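Local coordinates for protein acyltransferase (Streptococcus pneumoniae, PDB 5UG1) that probably transfers acetyl groups onto the peptidoglycan of the pneumococcal cell wall, as the C-terminal catalytic domain of the O-acetyltransferase OatA, at residues V13-L25 / A157-Q169. Residues are numbered along the deposited sequence; the frame is centred on the assembly and turned at random.
Sequences VALRANTALQTAL and AKLYADTIATALQ
Tyr160 reaches past Ala17, where helix 12-16 gives way to helix 18-24, and its OH meets Ala14 CB at 3.3 Å in plain van der Waals contact. Its CG stands anti to the backbone N (chi1 -174°), which carries the ring across to that kink. One face looks at the carbonyl oxygen of Val13, Leu21 CD1 sits at the edge, and Ala17 CB comes obliquely within 3.6 Å of Tyr160 CD1. Val13 CG1 packs 3.7 Å from Tyr160 CE2; Val13 also belongs to the methanesulfonic acid pocket, which probably marks the active site.

At the far end Leu25 sets both methyls against one face of helix 150-171: Leu168 CD1 touches the pair, 3.6 Å from Leu25 CD1, which also reaches Ile164 CG2, while Leu25 CD2 rests on Ala165 CB at 3.7 Å. Between them Ala161 lets the backbones close in: Ala161 CB lies 3.5 Å from Ala20 O, and Leu21 CD2 3.6 Å from Ala161 CA. Alanines line this seam, and helices 18-24 and 157-169 cross at -42°.

In this atypical alpha/beta hydrolase fold, the helices following strand 6-10 thus pack against the last helix, 150-171, beside the five-stranded parallel sheet: Leu21 and Ile164 both reach Leu8, and Tyr160 meets Ala61 of strand 57-61.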
loop_
_atom_site.group_PDB
_atom_site.type_symbol
_atom_site.label_atom_id
_atom_site.label_comp_id
_atom_site.label_asym_id
_atom_site.label_seq_id
_atom_site.Cartn_x
_atom_site.Cartn_y
_atom_site.Cartn_z
ATOM N N VAL A 13 -9.128 2.209 0.523
ATOM C CA VAL A 13 -8.988 1.015 1.310
ATOM C C VAL A 13 -8.136 1.292 2.552
ATOM O O VAL A 13 -8.498 0.945 3.639
ATOM C CB VAL A 13 -8.473 -0.168 0.481
ATOM C CG1 VAL A 13 -8.357 -1.407 1.320
ATOM C CG2 VAL A 13 -9.408 -0.435 -0.660
ATOM N N ALA A 14 -7.005 1.936 2.335
ATOM C CA ALA A 14 -6.188 2.423 3.413
ATOM C C ALA A 14 -6.961 3.405 4.305
ATOM O O ALA A 14 -6.879 3.326 5.509
ATOM C CB ALA A 14 -4.932 3.043 2.897
ATOM N N LEU A 15 -7.746 4.281 3.695
ATOM C CA LEU A 15 -8.499 5.248 4.482
ATOM C C LEU A 15 -9.508 4.543 5.379
ATOM O O LEU A 15 -9.760 4.973 6.514
ATOM C CB LEU A 15 -9.192 6.245 3.563
ATOM C CG LEU A 15 -9.959 7.336 4.312
ATOM C CD1 LEU A 15 -9.023 8.164 5.177
ATOM C CD2 LEU A 15 -10.768 8.226 3.363
ATOM N N ARG A 16 -10.078 3.440 4.891
ATOM C CA ARG A 16 -11.003 2.657 5.700
ATOM C C ARG A 16 -10.310 2.062 6.922
ATOM O O ARG A 16 -10.936 1.891 7.972
ATOM C CB ARG A 16 -11.626 1.568 4.824
ATOM C CG ARG A 16 -12.861 0.878 5.399
ATOM C CD ARG A 16 -13.416 -0.113 4.371
ATOM N NE ARG A 16 -14.548 -0.900 4.852
ATOM C CZ ARG A 16 -15.797 -0.452 4.900
ATOM N NH1 ARG A 16 -16.062 0.787 4.502
ATOM N NH2 ARG A 16 -16.779 -1.237 5.337
ATOM N N ALA A 17 -9.017 1.755 6.812
ATOM C CA ALA A 17 -8.240 1.207 7.915
ATOM C C ALA A 17 -7.494 2.282 8.701
ATOM O O ALA A 17 -6.539 1.957 9.416
ATOM C CB ALA A 17 -7.251 0.161 7.388
ATOM N N ASN A 18 -7.909 3.546 8.581
ATOM C CA ASN A 18 -7.168 4.664 9.167
ATOM C C ASN A 18 -6.912 4.463 10.664
ATOM O O ASN A 18 -5.770 4.519 11.129
ATOM C CB ASN A 18 -7.944 5.965 8.919
ATOM C CG ASN A 18 -7.261 7.179 9.499
ATOM O OD1 ASN A 18 -6.054 7.368 9.338
ATOM N ND2 ASN A 18 -8.029 8.010 10.190
ATOM N N THR A 19 -7.971 4.228 11.439
ATOM C CA THR A 19 -7.797 4.124 12.883
ATOM C C THR A 19 -6.914 2.939 13.254
ATOM O O THR A 19 -6.092 3.031 14.175
ATOM C CB THR A 19 -9.156 3.999 13.552
ATOM O OG1 THR A 19 -10.014 5.025 13.040
ATOM C CG2 THR A 19 -9.012 4.138 15.051
ATOM N N ALA A 20 -7.074 1.814 12.551
ATOM C CA ALA A 20 -6.265 0.640 12.864
ATOM C C ALA A 20 -4.807 0.878 12.493
ATOM O O ALA A 20 -3.899 0.485 13.231
ATOM C CB ALA A 20 -6.818 -0.595 12.147
ATOM N N LEU A 21 -4.571 1.548 11.366
ATOM C CA LEU A 21 -3.210 1.887 10.964
ATOM C C LEU A 21 -2.524 2.734 12.024
ATOM O O LEU A 21 -1.398 2.437 12.433
ATOM C CB LEU A 21 -3.233 2.620 9.619
ATOM C CG LEU A 21 -3.414 1.724 8.397
ATOM C CD1 LEU A 21 -3.649 2.561 7.152
ATOM C CD2 LEU A 21 -2.199 0.813 8.229
ATOM N N GLN A 22 -3.199 3.802 12.472
ATOM C CA GLN A 22 -2.631 4.700 13.477
ATOM C C GLN A 22 -2.403 3.982 14.796
ATOM O O GLN A 22 -1.431 4.263 15.504
ATOM C CB GLN A 22 -3.551 5.898 13.702
ATOM C CG GLN A 22 -2.826 7.108 14.245
ATOM C CD GLN A 22 -1.854 7.666 13.236
ATOM O OE1 GLN A 22 -2.251 8.349 12.288
ATOM N NE2 GLN A 22 -0.571 7.355 13.413
ATOM N N THR A 23 -3.300 3.063 15.148
ATOM C CA THR A 23 -3.149 2.299 16.384
ATOM C C THR A 23 -1.976 1.333 16.288
ATOM O O THR A 23 -1.193 1.202 17.234
ATOM C CB THR A 23 -4.456 1.560 16.688
ATOM O OG1 THR A 23 -5.470 2.527 16.978
ATOM C CG2 THR A 23 -4.308 0.627 17.885
ATOM N N ALA A 24 -1.817 0.674 15.137
ATOM C CA ALA A 24 -0.739 -0.289 14.979
ATOM C C ALA A 24 0.597 0.389 14.730
ATOM O O ALA A 24 1.643 -0.180 15.051
ATOM C CB ALA A 24 -1.056 -1.253 13.836
ATOM N N LEU A 25 0.583 1.599 14.181
ATOM C CA LEU A 25 1.798 2.333 13.833
ATOM C C LEU A 25 1.777 3.715 14.479
ATOM O O LEU A 25 1.717 4.736 13.778
ATOM C CB LEU A 25 1.925 2.458 12.313
ATOM C CG LEU A 25 1.787 1.172 11.501
ATOM C CD1 LEU A 25 1.882 1.473 10.010
ATOM C CD2 LEU A 25 2.851 0.186 11.917
ATOM N N ALA A 157 -9.861 -4.194 9.219
ATOM C CA ALA A 157 -8.928 -3.077 9.332
ATOM C C ALA A 157 -7.667 -3.490 10.079
ATOM O O ALA A 157 -6.560 -3.065 9.729
ATOM C CB ALA A 157 -9.601 -1.902 10.028
ATOM N N LYS A 158 -7.824 -4.314 11.115
ATOM C CA LYS A 158 -6.675 -4.784 11.874
ATOM C C LYS A 158 -5.785 -5.692 11.033
ATOM O O LYS A 158 -4.554 -5.630 11.144
ATOM C CB LYS A 158 -7.152 -5.501 13.136
ATOM C CG LYS A 158 -6.040 -5.830 14.088
ATOM C CD LYS A 158 -6.549 -6.483 15.343
ATOM C CE LYS A 158 -5.440 -6.457 16.376
ATOM N NZ LYS A 158 -4.101 -6.413 15.700
ATOM N N LEU A 159 -6.385 -6.547 10.191
ATOM C CA LEU A 159 -5.591 -7.361 9.274
ATOM C C LEU A 159 -4.814 -6.487 8.307
ATOM O O LEU A 159 -3.645 -6.760 8.008
ATOM C CB LEU A 159 -6.491 -8.314 8.484
ATOM C CG LEU A 159 -6.942 -9.608 9.157
ATOM C CD1 LEU A 159 -8.129 -10.185 8.404
ATOM C CD2 LEU A 159 -5.794 -10.592 9.186
ATOM N N TYR A 160 -5.460 -5.439 7.797
ATOM C CA TYR A 160 -4.801 -4.541 6.863
ATOM C C TYR A 160 -3.651 -3.809 7.543
ATOM O O TYR A 160 -2.534 -3.769 7.016
ATOM C CB TYR A 160 -5.828 -3.571 6.286
ATOM C CG TYR A 160 -5.325 -2.650 5.193
ATOM C CD1 TYR A 160 -4.695 -1.453 5.504
ATOM C CD2 TYR A 160 -5.511 -2.964 3.854
ATOM C CE1 TYR A 160 -4.246 -0.594 4.520
ATOM C CE2 TYR A 160 -5.067 -2.103 2.850
ATOM C CZ TYR A 160 -4.435 -0.917 3.193
ATOM O OH TYR A 160 -3.986 -0.054 2.215
ATOM N N ALA A 161 -3.890 -3.262 8.736
ATOM C CA ALA A 161 -2.828 -2.546 9.431
ATOM C C ALA A 161 -1.674 -3.476 9.800
ATOM O O ALA A 161 -0.502 -3.105 9.663
ATOM C CB ALA A 161 -3.386 -1.856 10.674
ATOM N N ASP A 162 -1.984 -4.693 10.264
ATOM C CA ASP A 162 -0.924 -5.608 10.688
ATOM C C ASP A 162 -0.070 -6.068 9.515
ATOM O O ASP A 162 1.120 -6.358 9.693
ATOM C CB ASP A 162 -1.508 -6.815 11.407
ATOM C CG ASP A 162 -1.980 -6.484 12.821
ATOM O OD1 ASP A 162 -1.500 -5.481 13.400
ATOM O OD2 ASP A 162 -2.833 -7.232 13.351
ATOM N N THR A 163 -0.657 -6.159 8.320
ATOM C CA THR A 163 0.122 -6.517 7.142
ATOM C C THR A 163 1.213 -5.489 6.886
ATOM O O THR A 163 2.368 -5.839 6.622
ATOM C CB THR A 163 -0.802 -6.638 5.929
ATOM O OG1 THR A 163 -1.837 -7.587 6.214
ATOM C CG2 THR A 163 -0.021 -7.111 4.711
ATOM N N ILE A 164 0.862 -4.205 6.979
ATOM C CA ILE A 164 1.834 -3.141 6.755
ATOM C C ILE A 164 2.847 -3.084 7.899
ATOM O O ILE A 164 4.052 -2.920 7.669
ATOM C CB ILE A 164 1.091 -1.806 6.540
ATOM C CG1 ILE A 164 0.399 -1.837 5.165
ATOM C CG2 ILE A 164 2.026 -0.598 6.641
ATOM C CD1 ILE A 164 -0.654 -0.776 4.992
ATOM N N ALA A 165 2.389 -3.242 9.145
ATOM C CA ALA A 165 3.328 -3.288 10.263
ATOM C C ALA A 165 4.356 -4.396 10.067
ATOM O O ALA A 165 5.553 -4.198 10.316
ATOM C CB ALA A 165 2.583 -3.487 11.584
ATOM N N THR A 166 3.915 -5.565 9.602
ATOM C CA THR A 166 4.853 -6.665 9.406
ATOM C C THR A 166 5.868 -6.344 8.317
ATOM O O THR A 166 7.046 -6.676 8.451
ATOM C CB THR A 166 4.088 -7.944 9.089
ATOM O OG1 THR A 166 3.329 -8.318 10.240
ATOM C CG2 THR A 166 5.043 -9.074 8.746
ATOM N N ALA A 167 5.436 -5.686 7.235
ATOM C CA ALA A 167 6.373 -5.253 6.200
ATOM C C ALA A 167 7.372 -4.224 6.735
ATOM O O ALA A 167 8.565 -4.285 6.419
ATOM C CB ALA A 167 5.606 -4.681 5.009
ATOM N N LEU A 168 6.905 -3.263 7.536
ATOM C CA LEU A 168 7.826 -2.297 8.128
ATOM C C LEU A 168 8.855 -2.988 9.010
ATOM O O LEU A 168 10.039 -2.635 8.987
ATOM C CB LEU A 168 7.055 -1.255 8.933
ATOM C CG LEU A 168 6.273 -0.253 8.092
ATOM C CD1 LEU A 168 5.136 0.338 8.885
ATOM C CD2 LEU A 168 7.199 0.844 7.643
ATOM N N GLN A 169 8.429 -3.974 9.797
ATOM C CA GLN A 169 9.398 -4.712 10.603
ATOM C C GLN A 169 10.384 -5.451 9.713
ATOM O O GLN A 169 11.587 -5.458 9.982
ATOM C CB GLN A 169 8.688 -5.685 11.544
ATOM C CG GLN A 169 7.867 -5.004 12.608
ATOM C CD GLN A 169 7.439 -5.956 13.706
ATOM O OE1 GLN A 169 6.521 -6.764 13.524
ATOM N NE2 GLN A 169 8.111 -5.874 14.854
#